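Long-range contacts in cycloalternan-forming enzyme (PDB 5F7U), which belongs to glycoside hydrolase family 31 and combines a TIM barrel with several beta-rich domains, including a family 6 carbohydrate-binding module: residues 268-273 against 557-562; 287-292 against 587-592; 301-306 against 321-326; 13-18 against 543-548. The protein carries 1 engineered substitution. One frame throughout, in Å; residues are numbered along the deposited sequence. Where two conformers were deposited one is given.

Contact 1. Residues 268-273 against 557-562; sequences ETYVYN and EMRNRY. With GLC (alpha-D-glucopyranose), chain F.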
# COMPACT_ATOMS: atom_id res chain seq x y z
N GLU A 268 12.15 0.35 -12.61
CA GLU A 268 12.71 1.70 -12.62
C GLU A 268 12.21 2.46 -11.40
O GLU A 268 10.99 2.56 -11.20
CB GLU A 268 12.25 2.48 -13.86
CG GLU A 268 12.51 1.78 -15.18
CD GLU A 268 13.97 1.48 -15.48
OE1 GLU A 268 14.90 2.12 -14.92
OE2 GLU A 268 14.21 0.60 -16.33
N THR A 269 13.13 3.00 -10.61
CA THR A 269 12.78 3.88 -9.51
C THR A 269 12.69 5.29 -10.08
O THR A 269 13.66 6.04 -10.13
CB THR A 269 13.81 3.81 -8.36
OG1 THR A 269 14.10 2.44 -8.07
CG2 THR A 269 13.22 4.48 -7.10
N TYR A 270 11.50 5.63 -10.56
CA TYR A 270 11.32 6.85 -11.33
C TYR A 270 9.86 7.23 -11.24
O TYR A 270 8.98 6.52 -11.77
CB TYR A 270 11.67 6.55 -12.80
CG TYR A 270 11.72 7.77 -13.70
CD1 TYR A 270 12.83 8.63 -13.69
CD2 TYR A 270 10.69 8.01 -14.63
CE1 TYR A 270 12.90 9.73 -14.55
CE2 TYR A 270 10.75 9.10 -15.49
CZ TYR A 270 11.85 9.95 -15.44
OH TYR A 270 11.89 11.02 -16.32
N VAL A 271 9.58 8.36 -10.60
CA VAL A 271 8.19 8.81 -10.50
C VAL A 271 7.71 9.32 -11.86
O VAL A 271 8.46 9.98 -12.60
CB VAL A 271 7.98 9.90 -9.41
CG1 VAL A 271 8.38 9.36 -8.02
CG2 VAL A 271 8.70 11.21 -9.73
N TYR A 272 6.46 9.00 -12.19
CA TYR A 272 5.93 9.40 -13.49
C TYR A 272 4.42 9.49 -13.43
O TYR A 272 3.78 8.70 -12.73
CB TYR A 272 6.39 8.43 -14.59
CG TYR A 272 6.24 8.98 -15.98
CD1 TYR A 272 7.23 9.78 -16.56
CD2 TYR A 272 5.11 8.68 -16.71
CE1 TYR A 272 7.07 10.28 -17.86
CE2 TYR A 272 4.92 9.17 -17.98
CZ TYR A 272 5.90 9.96 -18.55
OH TYR A 272 5.63 10.40 -19.83
N ASN A 273 3.87 10.49 -14.11
CA ASN A 273 2.42 10.62 -14.24
C ASN A 273 1.93 9.88 -15.51
O ASN A 273 1.93 10.46 -16.61
CB ASN A 273 2.00 12.11 -14.23
CG ASN A 273 0.51 12.30 -14.55
OD1 ASN A 273 -0.26 11.36 -14.44
ND2 ASN A 273 0.12 13.50 -14.97
N GLU A 557 18.68 14.31 -9.20
CA GLU A 557 18.54 13.94 -7.80
C GLU A 557 17.15 14.28 -7.27
O GLU A 557 16.61 13.58 -6.41
CB GLU A 557 19.60 14.65 -6.96
CG GLU A 557 19.81 13.96 -5.62
CD GLU A 557 21.04 14.42 -4.89
OE1 GLU A 557 21.71 15.37 -5.32
OE2 GLU A 557 21.33 13.81 -3.84
N MET A 558 16.59 15.36 -7.79
CA MET A 558 15.37 15.91 -7.22
C MET A 558 14.08 15.38 -7.82
O MET A 558 13.04 15.52 -7.16
CB MET A 558 15.38 17.44 -7.29
CG MET A 558 16.17 18.08 -6.15
SD MET A 558 15.50 17.74 -4.50
CE MET A 558 13.83 18.40 -4.61
N ARG A 559 14.11 14.80 -9.02
CA ARG A 559 12.85 14.34 -9.62
C ARG A 559 12.02 13.45 -8.66
O ARG A 559 10.82 13.73 -8.45
CB ARG A 559 13.03 13.64 -10.97
CG ARG A 559 11.66 13.19 -11.48
CD ARG A 559 11.70 12.66 -12.87
NE ARG A 559 10.39 12.15 -13.28
CZ ARG A 559 9.44 12.85 -13.90
NH1 ARG A 559 9.60 14.15 -14.19
NH2 ARG A 559 8.31 12.22 -14.22
N ASN A 560 12.62 12.41 -8.08
CA ASN A 560 11.86 11.50 -7.22
C ASN A 560 11.50 12.14 -5.88
O ASN A 560 10.45 11.83 -5.29
CB ASN A 560 12.60 10.18 -6.99
CG ASN A 560 12.71 9.34 -8.27
OD1 ASN A 560 12.00 9.57 -9.26
ND2 ASN A 560 13.58 8.33 -8.24
N ARG A 561 12.37 13.02 -5.41
CA ARG A 561 12.23 13.68 -4.10
C ARG A 561 11.18 14.78 -4.09
O ARG A 561 10.46 14.95 -3.09
CB ARG A 561 13.60 14.21 -3.63
CG ARG A 561 13.60 14.98 -2.29
CD ARG A 561 12.93 14.24 -1.14
NE ARG A 561 13.48 12.90 -0.94
CZ ARG A 561 12.92 11.95 -0.19
NH1 ARG A 561 11.77 12.18 0.43
NH2 ARG A 561 13.51 10.77 -0.09
N TYR A 562 11.12 15.54 -5.17
CA TYR A 562 10.22 16.70 -5.26
C TYR A 562 8.78 16.43 -4.79
O TYR A 562 8.27 17.20 -3.95
CB TYR A 562 10.23 17.29 -6.68
CG TYR A 562 9.40 18.55 -6.75
CD1 TYR A 562 9.95 19.80 -6.42
CD2 TYR A 562 8.05 18.50 -7.16
CE1 TYR A 562 9.17 20.94 -6.46
CE2 TYR A 562 7.27 19.65 -7.21
CZ TYR A 562 7.83 20.87 -6.87
OH TYR A 562 7.06 22.01 -6.92
C1 GLC F . -4.54 14.41 -17.00
C2 GLC F . -3.55 14.71 -15.87
C3 GLC F . -3.97 14.02 -14.56
C4 GLC F . -5.38 14.47 -14.14
C5 GLC F . -6.33 14.18 -15.33
C6 GLC F . -7.75 14.66 -15.11
O1 GLC F . -4.42 13.04 -17.42
O2 GLC F . -2.25 14.24 -16.25
O3 GLC F . -3.01 14.31 -13.55
O4 GLC F . -5.86 13.74 -12.98
O5 GLC F . -5.89 14.70 -16.60
O6 GLC F . -8.49 13.46 -14.86
O HOH W 1 5.53 12.63 -15.16

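Contact 2. Residues 287-292 against 587-592; sequences AVPFFV and SGTSGA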
# COMPACT_ATOMS: atom_id res chain seq x y z
N ALA A 287 7.48 5.73 -6.45
CA ALA A 287 8.57 4.78 -6.71
C ALA A 287 9.53 4.84 -5.55
O ALA A 287 9.98 5.92 -5.17
CB ALA A 287 9.30 5.15 -8.00
N VAL A 288 9.87 3.67 -5.01
CA VAL A 288 10.68 3.61 -3.77
C VAL A 288 11.77 2.58 -4.00
O VAL A 288 11.46 1.47 -4.40
CB VAL A 288 9.80 3.16 -2.57
CG1 VAL A 288 10.66 3.02 -1.32
CG2 VAL A 288 8.62 4.14 -2.35
N PRO A 289 13.05 2.92 -3.75
CA PRO A 289 14.13 1.94 -4.01
C PRO A 289 14.33 0.99 -2.81
O PRO A 289 15.41 0.93 -2.23
CB PRO A 289 15.35 2.85 -4.24
CG PRO A 289 15.08 4.02 -3.30
CD PRO A 289 13.58 4.23 -3.33
N PHE A 290 13.26 0.27 -2.46
CA PHE A 290 13.25 -0.65 -1.34
C PHE A 290 12.44 -1.85 -1.79
O PHE A 290 11.34 -1.69 -2.32
CB PHE A 290 12.55 0.00 -0.14
CG PHE A 290 12.24 -0.94 1.01
CD1 PHE A 290 13.24 -1.73 1.62
CD2 PHE A 290 10.94 -0.99 1.53
CE1 PHE A 290 12.93 -2.58 2.70
CE2 PHE A 290 10.63 -1.84 2.61
CZ PHE A 290 11.62 -2.62 3.19
N PHE A 291 13.00 -3.03 -1.59
CA PHE A 291 12.23 -4.26 -1.77
C PHE A 291 12.37 -5.20 -0.59
O PHE A 291 13.35 -5.14 0.16
CB PHE A 291 12.58 -4.98 -3.09
CG PHE A 291 13.94 -5.65 -3.12
CD1 PHE A 291 14.12 -6.91 -2.53
CD2 PHE A 291 15.02 -5.05 -3.78
CE1 PHE A 291 15.36 -7.54 -2.56
CE2 PHE A 291 16.26 -5.69 -3.82
CZ PHE A 291 16.43 -6.93 -3.21
N VAL A 292 11.39 -6.07 -0.45
CA VAL A 292 11.43 -7.14 0.56
C VAL A 292 11.42 -8.46 -0.17
O VAL A 292 10.59 -8.66 -1.07
CB VAL A 292 10.20 -7.04 1.50
CG1 VAL A 292 10.12 -8.27 2.42
CG2 VAL A 292 10.26 -5.75 2.32
N SER A 587 1.76 10.98 -5.45
CA SER A 587 3.15 10.82 -5.87
C SER A 587 4.12 10.91 -4.72
O SER A 587 3.90 11.67 -3.78
CB SER A 587 3.53 11.90 -6.89
OG SER A 587 4.83 11.62 -7.42
N GLY A 588 5.23 10.17 -4.81
CA GLY A 588 6.28 10.33 -3.81
C GLY A 588 7.37 9.28 -3.91
O GLY A 588 7.37 8.44 -4.81
N THR A 589 8.31 9.35 -2.97
CA THR A 589 9.37 8.35 -2.90
C THR A 589 9.55 7.91 -1.44
O THR A 589 8.62 8.09 -0.64
CB THR A 589 10.67 8.84 -3.60
OG1 THR A 589 11.58 7.74 -3.72
CG2 THR A 589 11.28 10.01 -2.85
N SER A 590 10.68 7.31 -1.09
CA SER A 590 10.93 6.94 0.31
C SER A 590 10.68 8.12 1.25
O SER A 590 11.10 9.25 0.97
CB SER A 590 12.37 6.47 0.50
OG SER A 590 13.26 7.53 0.23
N GLY A 591 9.95 7.85 2.34
CA GLY A 591 9.52 8.91 3.29
C GLY A 591 8.12 9.43 3.01
O GLY A 591 7.55 10.12 3.85
N ALA A 592 7.55 9.11 1.83
CA ALA A 592 6.17 9.52 1.52
C ALA A 592 5.22 9.18 2.67
O ALA A 592 4.29 9.93 2.96
CB ALA A 592 5.69 8.85 0.25

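Contact 3. Residues 301-306 against 321-326; sequences VNSDFH and FVLDND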
# COMPACT_ATOMS: atom_id res chain seq x y z
N VAL A 301 18.20 1.04 -1.16
CA VAL A 301 19.31 1.84 -1.73
C VAL A 301 18.96 3.28 -1.38
O VAL A 301 17.97 3.82 -1.88
CB VAL A 301 19.49 1.62 -3.25
CG1 VAL A 301 20.58 2.53 -3.84
CG2 VAL A 301 19.85 0.17 -3.53
N ASN A 302 19.79 3.86 -0.52
CA ASN A 302 19.53 5.18 0.05
C ASN A 302 20.01 6.28 -0.87
O ASN A 302 21.14 6.77 -0.74
CB ASN A 302 20.19 5.30 1.44
CG ASN A 302 19.91 6.64 2.11
OD1 ASN A 302 18.93 7.31 1.79
ND2 ASN A 302 20.79 7.05 3.02
N SER A 303 19.17 6.63 -1.84
CA SER A 303 19.45 7.72 -2.77
C SER A 303 18.17 8.12 -3.47
O SER A 303 17.35 7.26 -3.78
CB SER A 303 20.43 7.25 -3.86
OG SER A 303 20.74 8.34 -4.73
N ASP A 304 18.05 9.41 -3.75
CA ASP A 304 16.92 9.90 -4.52
C ASP A 304 17.16 9.86 -6.02
O ASP A 304 16.22 10.07 -6.79
CB ASP A 304 16.56 11.33 -4.09
CG ASP A 304 15.96 11.38 -2.69
OD1 ASP A 304 15.33 10.38 -2.30
OD2 ASP A 304 16.12 12.42 -2.01
N PHE A 305 18.40 9.56 -6.46
CA PHE A 305 18.65 9.41 -7.91
C PHE A 305 17.86 8.22 -8.47
O PHE A 305 17.54 7.29 -7.74
CB PHE A 305 20.13 9.20 -8.21
CG PHE A 305 20.98 10.45 -8.05
CD1 PHE A 305 21.02 11.42 -9.04
CD2 PHE A 305 21.78 10.62 -6.91
CE1 PHE A 305 21.82 12.56 -8.89
CE2 PHE A 305 22.59 11.75 -6.77
CZ PHE A 305 22.60 12.73 -7.75
N HIS A 306 17.54 8.28 -9.76
CA HIS A 306 16.96 7.12 -10.44
C HIS A 306 17.86 5.88 -10.28
O HIS A 306 19.08 5.96 -10.40
CB HIS A 306 16.77 7.44 -11.92
CG HIS A 306 16.59 6.23 -12.77
ND1 HIS A 306 17.57 5.77 -13.61
CD2 HIS A 306 15.54 5.38 -12.90
CE1 HIS A 306 17.14 4.68 -14.23
NE2 HIS A 306 15.91 4.43 -13.82
N PHE A 321 21.32 -3.85 -8.82
CA PHE A 321 20.85 -2.48 -8.92
C PHE A 321 21.87 -1.64 -9.65
O PHE A 321 23.07 -1.87 -9.54
CB PHE A 321 20.42 -1.86 -7.57
CG PHE A 321 21.53 -1.72 -6.56
CD1 PHE A 321 22.48 -0.70 -6.66
CD2 PHE A 321 21.59 -2.59 -5.46
CE1 PHE A 321 23.48 -0.56 -5.70
CE2 PHE A 321 22.58 -2.46 -4.49
CZ PHE A 321 23.54 -1.45 -4.62
N VAL A 322 21.37 -0.68 -10.42
CA VAL A 322 22.24 0.28 -11.10
C VAL A 322 21.70 1.63 -10.68
O VAL A 322 20.53 1.95 -10.95
CB VAL A 322 22.21 0.12 -12.63
CG1 VAL A 322 23.16 1.13 -13.28
CG2 VAL A 322 22.64 -1.28 -13.03
N LEU A 323 22.52 2.39 -9.98
CA LEU A 323 22.10 3.66 -9.39
C LEU A 323 22.80 4.80 -10.10
O LEU A 323 24.03 4.78 -10.24
CB LEU A 323 22.47 3.69 -7.89
CG LEU A 323 22.24 5.02 -7.16
CD1 LEU A 323 20.77 5.42 -7.05
CD2 LEU A 323 22.86 4.98 -5.76
N ASP A 324 22.02 5.78 -10.54
CA ASP A 324 22.57 6.97 -11.20
C ASP A 324 23.21 7.93 -10.20
O ASP A 324 22.93 7.89 -9.00
CB ASP A 324 21.47 7.71 -11.99
CG ASP A 324 20.91 6.87 -13.16
OD1 ASP A 324 21.48 5.81 -13.52
OD2 ASP A 324 19.91 7.30 -13.74
N ASN A 325 24.09 8.78 -10.71
CA ASN A 325 24.70 9.84 -9.92
C ASN A 325 24.86 11.06 -10.82
O ASN A 325 24.83 10.92 -12.04
CB ASN A 325 26.07 9.38 -9.43
CG ASN A 325 26.63 10.29 -8.35
OD1 ASN A 325 25.93 10.66 -7.41
ND2 ASN A 325 27.90 10.67 -8.50
N ASP A 326 25.02 12.25 -10.24
CA ASP A 326 25.14 13.47 -11.03
C ASP A 326 26.58 13.75 -11.47
O ASP A 326 26.86 14.80 -12.02
CB ASP A 326 24.59 14.66 -10.24
CG ASP A 326 25.34 14.91 -8.93
OD1 ASP A 326 26.16 14.07 -8.49
OD2 ASP A 326 25.10 15.97 -8.32

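Contact 4. Residues 13-18 against 543-548; sequences GDDDLY and WGRDTT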
# COMPACT_ATOMS: atom_id res chain seq x y z
N GLY A 13 17.99 16.91 -23.48
CA GLY A 13 16.57 17.21 -23.67
C GLY A 13 15.92 17.53 -22.33
O GLY A 13 16.47 18.31 -21.55
N ASP A 14 14.77 16.92 -22.06
CA ASP A 14 14.15 17.05 -20.75
C ASP A 14 14.65 15.99 -19.76
O ASP A 14 14.12 15.89 -18.64
CB ASP A 14 12.62 16.99 -20.88
CG ASP A 14 12.06 18.17 -21.63
OD1 ASP A 14 12.51 19.31 -21.38
OD2 ASP A 14 11.16 17.98 -22.46
N ASP A 15 15.64 15.20 -20.18
CA ASP A 15 16.17 14.08 -19.39
C ASP A 15 15.08 13.04 -19.05
O ASP A 15 15.14 12.37 -18.01
CB ASP A 15 16.84 14.60 -18.10
CG ASP A 15 17.83 13.62 -17.50
OD1 ASP A 15 18.58 12.99 -18.25
OD2 ASP A 15 17.81 13.49 -16.27
N ASP A 16 14.09 12.90 -19.92
CA ASP A 16 13.00 11.96 -19.66
C ASP A 16 13.55 10.53 -19.75
O ASP A 16 14.37 10.24 -20.63
CB ASP A 16 11.87 12.20 -20.67
CG ASP A 16 10.60 11.47 -20.27
OD1 ASP A 16 9.79 11.99 -19.49
OD2 ASP A 16 10.42 10.35 -20.75
N LEU A 17 13.13 9.67 -18.83
CA LEU A 17 13.59 8.27 -18.86
C LEU A 17 13.06 7.52 -20.09
O LEU A 17 13.73 6.63 -20.60
CB LEU A 17 13.16 7.49 -17.60
CG LEU A 17 13.72 6.07 -17.39
CD1 LEU A 17 15.25 6.09 -17.31
CD2 LEU A 17 13.11 5.44 -16.15
N TYR A 18 11.86 7.86 -20.51
CA TYR A 18 11.11 7.01 -21.44
C TYR A 18 11.17 7.49 -22.87
O TYR A 18 10.98 6.69 -23.80
CB TYR A 18 9.65 6.90 -20.98
CG TYR A 18 9.51 6.28 -19.60
CD1 TYR A 18 9.95 4.97 -19.33
CD2 TYR A 18 8.91 7.00 -18.55
CE1 TYR A 18 9.81 4.40 -18.07
CE2 TYR A 18 8.76 6.44 -17.29
CZ TYR A 18 9.22 5.15 -17.05
OH TYR A 18 9.09 4.60 -15.82
N TRP A 543 11.70 17.94 -14.64
CA TRP A 543 12.53 17.46 -15.73
C TRP A 543 13.77 18.35 -15.86
O TRP A 543 13.85 19.43 -15.25
CB TRP A 543 11.74 17.49 -17.04
CG TRP A 543 10.83 16.29 -17.26
CD1 TRP A 543 11.20 15.08 -17.80
CD2 TRP A 543 9.43 16.20 -17.00
NE1 TRP A 543 10.12 14.24 -17.88
CE2 TRP A 543 9.01 14.90 -17.41
CE3 TRP A 543 8.48 17.08 -16.46
CZ2 TRP A 543 7.69 14.47 -17.29
CZ3 TRP A 543 7.18 16.67 -16.35
CH2 TRP A 543 6.78 15.36 -16.76
N GLY A 544 14.71 17.90 -16.68
CA GLY A 544 15.87 18.71 -17.08
C GLY A 544 17.02 18.45 -16.13
O GLY A 544 16.86 18.54 -14.91
N ARG A 545 18.19 18.14 -16.67
CA ARG A 545 19.35 17.87 -15.83
C ARG A 545 19.88 19.10 -15.11
O ARG A 545 20.40 19.00 -14.00
CB ARG A 545 20.46 17.31 -16.67
CG ARG A 545 20.16 15.91 -17.06
CD ARG A 545 21.42 15.13 -16.86
NE ARG A 545 21.21 13.81 -17.38
CZ ARG A 545 22.18 12.95 -17.64
NH1 ARG A 545 23.45 13.30 -17.45
NH2 ARG A 545 21.87 11.76 -18.14
N ASP A 546 19.76 20.25 -15.74
CA ASP A 546 20.36 21.46 -15.19
C ASP A 546 19.40 22.23 -14.28
O ASP A 546 19.78 23.27 -13.70
CB ASP A 546 20.87 22.32 -16.35
CG ASP A 546 22.06 21.69 -17.06
OD1 ASP A 546 23.16 21.69 -16.46
OD2 ASP A 546 21.91 21.18 -18.20
N THR A 547 18.18 21.71 -14.14
CA THR A 547 17.20 22.27 -13.22
C THR A 547 17.80 22.25 -11.81
O THR A 547 18.27 21.22 -11.37
CB THR A 547 15.88 21.47 -13.29
OG1 THR A 547 15.43 21.49 -14.64
CG2 THR A 547 14.82 22.08 -12.37
N THR A 548 17.82 23.42 -11.16
CA THR A 548 18.57 23.59 -9.90
C THR A 548 17.67 24.09 -8.77
O THR A 548 16.95 25.08 -8.94
CB THR A 548 19.75 24.58 -10.08
OG1 THR A 548 20.54 24.18 -11.21
CG2 THR A 548 20.63 24.64 -8.81
O HOH W 2 18.37 18.43 -19.47
O HOH W 3 19.25 10.35 -18.66
O HOH W 4 17.03 15.37 -14.62

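Contact 1. Residues 268-273 against 557-562
Helix 555-577 of the TIM barrel meets the chain at strand 266-269 and the residues that follow, in the galactose mutarotase-like domain, through Arg559 and Asn560. The two side chains bind the backbone from Thr269 to Val271. The Asn560 amide is held at both ends. Asn560 ND2 donates to Thr269 O at 3.0 Å, from above that carbonyl plane. Asn560 OD1 accepts from Val271 N at 3.0 Å, in a nearly straight bond (167°). Together these bonds fix the rotation of the amide.

Arg559 reaches further along the chain. Its CG is anti to the backbone N (chi1 179°), and the chain stays extended to NE. This carries the guanidinium to the carbonyl of Val271. NE and NH2 of Arg559 grip Val271 O side-on, at 3.0 and 2.8 Å. The guanidinium also lies flat on the Tyr270 ring, with the planes 22° apart. Arg559 NE sits over that face, 3.4 Å from Tyr270 CZ. The hydroxyl of Tyr270 is bonded to the backbone N of Leu17. A water accepts from Arg559 NH2 at 3.0 Å and from Asn273 N at 2.9 Å. Asn273 lines a glycan pocket. Elsewhere Arg559 NH1 donates to Val542 O, and the guanidinium makes a cation-pi contact with Trp543. The buried charge of Arg559 is met by two carbonyl oxygens, a water and aromatic rings, which probably offset the cost of burying it.

Contact 2. Residues 287-292 against 587-592
Ala287 is joined by two hydrogen bonds to the Gly588 carbonyl and the Thr589 hydroxyl. They tie strand 287-293 of the mutarotase-like domain to the TIM-barrel loop that follows strand 584-585. Ala287 N donates to Gly588 O at 3.2 Å. The donor lies almost straight out from the carbonyl, but the bond is bent at the hydrogen (140°). Thr589 OG1 donates back to Ala287 O at 2.8 Å, in the carbonyl plane. The hydroxyl gets there because OG1 is anti to the Thr589 backbone N (chi1 -170°). A weaker CH contact joins the same oxygen, with Thr589 CA 3.4 Å from Ala287 O. Thr589 N is bonded to Thr564 OG1 on helix 555-577.

Van der Waals contacts lie beside these bonds. Val288 CG2 rests 4.0 Å from Thr589 C and from Ser590 N. Val288 CG1 reaches Ser590 CB at 4.3 Å. The Pro289 ring crosses the Thr589 side chain at about a right angle, with Pro289 CD nearest Thr589 OG1. Pro289 also centres an inverse gamma turn, where the strand rounds a corner.

Thr589 to Ala592 form a type II beta turn, closed by Ala592 N to Thr589 O at 2.9 Å. Gly591 takes the positive phi of its third position. Ala287 N and O and the Thr589 hydroxyl, all buried, find partners across the contact. Ser590 N is buried with no polar partner in the model, probably a small cost.

Contact 3. Residues 301-306 against 321-326
Val301, Phe321 and Leu323 form an apolar cluster at the centre of this contact, in the antiparallel beta region of the mutarotase-like fold. Segment 301-306 leads into strand 307-311, which pairs with strand 318-327. Val301 CG2 sits over the middle of the Phe321 ring, 3.8 Å from its centroid. Phe321 CG lies between its own backbone N and carbonyl carbon (chi1 64°), which turns the ring face to the valine. The Val301 and Leu323 side chains slide past each other in opposite directions, Val301 CG1 3.9 Å from Leu323 CD2. Leu323 CD1 fills the next place, 3.7 Å from Ser303 CB.

Phe305 extends the cluster. One ring face covers Asn325 CA, 4.0 Å from the Phe305 centroid and nearly on its normal. Asp326 N approaches the same ring obliquely, 3.5 Å from Phe305 CE1. Ser303 OG accepts from Phe305 N in an ST turn.

The polar edge is at His306 and Asp324. Asp324 N donates to His306 O at 2.9 Å. His306 NE2 is bonded to Glu268, and Asp324 OD1 to Gln237. His306 ND1 donates to Asp324 OD2 at 2.8 Å (165°): the oxygen lies in the imidazole plane, but the donor stands above the carboxylate plane.

Contact 4. Residues 13-18 against 543-548
Asp15 OD1 is gripped by Arg545 NE and by a water. The salt bridge from Arg545 NE to Asp15 OD1 is 2.9 Å long and nearly straight (169°). The oxygen lies in the guanidinium plane, while the donor comes from above the carboxylate plane. The two flat groups stand 77° apart. The water donates to Asp15 OD1 at 2.8 Å and accepts from Arg545 NH2 at 3.0 Å. Arg545 NH2 also forms a salt bridge with Asp29, so two carboxylates probably share its charge.

Trp543 NE1 donates to Asp16 OD1 at 2.8 Å, on the anti lone pair of that oxygen. Carboxylate and indole lie side by side, 19° from coplanar. Asp16 OD2 accepts from Tyr18 N, an Asx turn, and from Thr19 N, so bonds at both oxygens hold the carboxylate in place. Between the Asp15 and Asp16 bonds, Gly544 N donates to Asp14 O at 2.9 Å. Asp14 O also lies at the indole edge, 3.1 Å from Trp543 CD1. A second water bridges Gly13 O and Arg545 N.

The N-terminal loop between strands 6-8 and 25-26 lies on the barrel loop between strand 534-536 and helix 555-577. Gln556 of that helix touches both Asp15 and Arg545.

In the fold
Contacts 1, 2 and 4 join the TIM barrel to the beta-rich domains before it in the chain; contact 3 lies within the mutarotase-like part. Contact 1 is the middle one. Its centre is 10 Å from that of contact 2 and 11 Å from those of contacts 3 and 4. Contacts 2 and 4 do not touch, with centres 21 Å apart. Along the chain, contacts 1, 2 and 4 cross one another, and contact 3 is nested inside the loops they close. Helix 555-577 connects the group: Arg561 reaches Ser590 of contact 2 and Asp304 of contact 3. Tyr270 reaches Leu17 of contact 4. Three family regions thus meet around contact 1, which touches each of the other contacts.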